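Local coordinates for protein glycoside hydrolase family 31 (Trueperella pyogenes, PDB 5I0F) that probably hydrolyses the cyclic tetrasaccharide cycloalternan by way of a covalent glycosyl-enzyme intermediate, at residues L503-S506 and Y510-T513. Numbering follows the deposited sequence.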
ATOM      1  N   LEU A 503       8.714  12.870  14.359  1.00 20.63           N
ATOM      2  CA  LEU A 503       8.115  13.167  15.669  1.00 20.82           C
ATOM      3  C   LEU A 503       8.726  12.294  16.755  1.00 20.45           C
ATOM      4  O   LEU A 503       9.184  12.791  17.775  1.00 20.22           O
ATOM      5  CB  LEU A 503       6.583  13.014  15.641  1.00 20.40           C
ATOM      6  CG  LEU A 503       5.875  13.149  16.990  1.00 20.67           C
ATOM      7  CD1 LEU A 503       6.133  14.537  17.575  1.00 21.34           C
ATOM      8  CD2 LEU A 503       4.389  12.833  16.867  1.00 20.11           C
ATOM      9  N   LEU A 504       8.764  10.989  16.495  1.00 20.23           N
ATOM     10  CA  LEU A 504       9.304  10.039  17.456  1.00 20.47           C
ATOM     11  C   LEU A 504      10.785  10.279  17.778  1.00 21.48           C
ATOM     12  O   LEU A 504      11.164  10.342  18.946  1.00 21.28           O
ATOM     13  CB  LEU A 504       9.091   8.628  16.951  1.00 19.95           C
ATOM     14  CG  LEU A 504       7.611   8.176  16.981  1.00 19.39           C
ATOM     15  CD1 LEU A 504       7.397   7.023  16.023  1.00 18.92           C
ATOM     16  CD2 LEU A 504       7.166   7.786  18.377  1.00 19.45           C
ATOM     17  N   ARG A 505      11.592  10.440  16.738  1.00 22.41           N
ATOM     18  CA  ARG A 505      13.001  10.796  16.889  1.00 24.33           C
ATOM     19  C   ARG A 505      13.177  12.051  17.725  1.00 24.87           C
ATOM     20  O   ARG A 505      14.059  12.071  18.575  1.00 25.37           O
ATOM     21  CB  ARG A 505      13.687  11.016  15.533  1.00 25.31           C
ATOM     22  CG  ARG A 505      13.916   9.773  14.697  1.00 26.32           C
ATOM     23  CD  ARG A 505      14.522  10.175  13.362  1.00 28.39           C
ATOM     24  NE  ARG A 505      14.553   9.053  12.436  1.00 30.03           N
ATOM     25  CZ  ARG A 505      13.681   8.809  11.448  1.00 30.99           C
ATOM     26  NH1 ARG A 505      12.650   9.620  11.164  1.00 30.08           N
ATOM     27  NH2 ARG A 505      13.864   7.716  10.698  1.00 32.49           N
ATOM     28  N   SER A 506      12.352  13.082  17.484  1.00 24.55           N
ATOM     29  CA  SER A 506      12.457  14.355  18.232  1.00 25.11           C
ATOM     30  C   SER A 506      12.120  14.215  19.706  1.00 25.20           C
ATOM     31  O   SER A 506      12.545  15.035  20.517  1.00 24.94           O
ATOM     32  CB  SER A 506      11.588  15.481  17.606  1.00 25.06           C
ATOM     33  OG  SER A 506      10.208  15.304  17.881  1.00 25.19           O
ATOM     34  N   TYR A 510      12.752   5.540  19.106  1.00 22.83           N
ATOM     35  CA  TYR A 510      12.915   4.925  17.790  1.00 22.66           C
ATOM     36  C   TYR A 510      11.722   5.261  16.870  1.00 22.10           C
ATOM     37  O   TYR A 510      10.602   5.384  17.351  1.00 22.15           O
ATOM     38  CB  TYR A 510      12.980   3.409  17.920  1.00 23.10           C
ATOM     39  CG  TYR A 510      14.319   2.874  18.350  1.00 23.84           C
ATOM     40  CD1 TYR A 510      15.264   2.504  17.409  1.00 24.88           C
ATOM     41  CD2 TYR A 510      14.610   2.684  19.685  1.00 24.58           C
ATOM     42  CE1 TYR A 510      16.497   1.977  17.800  1.00 25.82           C
ATOM     43  CE2 TYR A 510      15.829   2.170  20.089  1.00 25.72           C
ATOM     44  CZ  TYR A 510      16.765   1.818  19.140  1.00 26.56           C
ATOM     45  OH  TYR A 510      17.970   1.300  19.554  1.00 28.13           O
ATOM     46  N   PRO A 511      11.953   5.381  15.554  1.00 21.97           N
ATOM     47  CA  PRO A 511      10.903   5.790  14.612  1.00 21.94           C
ATOM     48  C   PRO A 511      10.046   4.598  14.196  1.00 20.70           C
ATOM     49  O   PRO A 511      10.045   4.170  13.033  1.00 20.74           O
ATOM     50  CB  PRO A 511      11.711   6.347  13.434  1.00 22.19           C
ATOM     51  CG  PRO A 511      12.946   5.481  13.425  1.00 22.67           C
ATOM     52  CD  PRO A 511      13.276   5.319  14.893  1.00 22.89           C
ATOM     53  N   VAL A 512       9.320   4.058  15.163  1.00 20.58           N
ATOM     54  CA  VAL A 512       8.504   2.894  14.937  1.00 19.88           C
ATOM     55  C   VAL A 512       7.151   3.379  14.396  1.00 19.51           C
ATOM     56  O   VAL A 512       6.220   3.666  15.165  1.00 19.70           O
ATOM     57  CB  VAL A 512       8.380   2.038  16.206  1.00 19.90           C
ATOM     58  CG1 VAL A 512       7.485   0.839  15.937  1.00 20.07           C
ATOM     59  CG2 VAL A 512       9.760   1.552  16.659  1.00 20.47           C
ATOM     60  N   THR A 513       7.081   3.513  13.077  1.00 18.57           N
ATOM     61  CA  THR A 513       5.821   3.646  12.356  1.00 18.24           C
ATOM     62  C   THR A 513       5.482   2.321  11.678  1.00 18.05           C
ATOM     63  O   THR A 513       6.378   1.545  11.358  1.00 17.98           O
ATOM     64  CB  THR A 513       5.865   4.761  11.293  1.00 18.34           C
ATOM     65  OG1 THR A 513       6.902   4.503  10.323  1.00 18.24           O
ATOM     66  CG2 THR A 513       6.119   6.079  11.960  1.00 18.98           C
TER
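In the catalytic TIM barrel, the last turn of helix 485-506 meets the loop that leads into barrel strand 513-515; Leu504 packs on the loop backbone around Pro511 and Arg505 on the proline ring. Leu504 directs its side chain at the loop backbone. Its CB lies 3.6 Å from Tyr510 O. CD1 reaches further along the chain and lies 3.6 Å from Val512 N. With CG anti to the carbonyl carbon (chi1 -71°), the isobutyl group runs out past the proline toward Thr513, whose CG2 it approaches more loosely. Phe464 of the neighbouring strand 463-466 and Val456 of helix 453-457 also pack on this leucine, so it is enclosed in the layer between barrel and helices. This is the alpha-to-beta return of a beta-alpha-beta unit: strand 463-466 and strand 513-515 run parallel and adjacent in the closed sheet, and the chain comes back to it here. Pro511 and Val512 are each the centre of an inverse gamma turn; the associated bonds, Val512 N to Tyr510 O (2.9 Å) and Thr513 N to Pro511 O (3.0 Å), are both weak. Beyond the turns, backbone hydrogen bonds of Val512 with Phe464 and of Thr513 with Leu527 tie the chain to strands on both flanks. At the exposed margin, Arg505 lays one face of its guanidinium over the proline ring. Pro511 CB sits over the centre of that face, 3.7 Å above its plane, and CG comes to 3.6 Å from Arg505 NH2. The contact is van der Waals; the charge of the arginine is met by Asp502, one helical turn back, in a salt bridge through NH1. On the helix itself, Ser506 OG donates to Leu503 O (2.7 Å) and also bonds with Arg453.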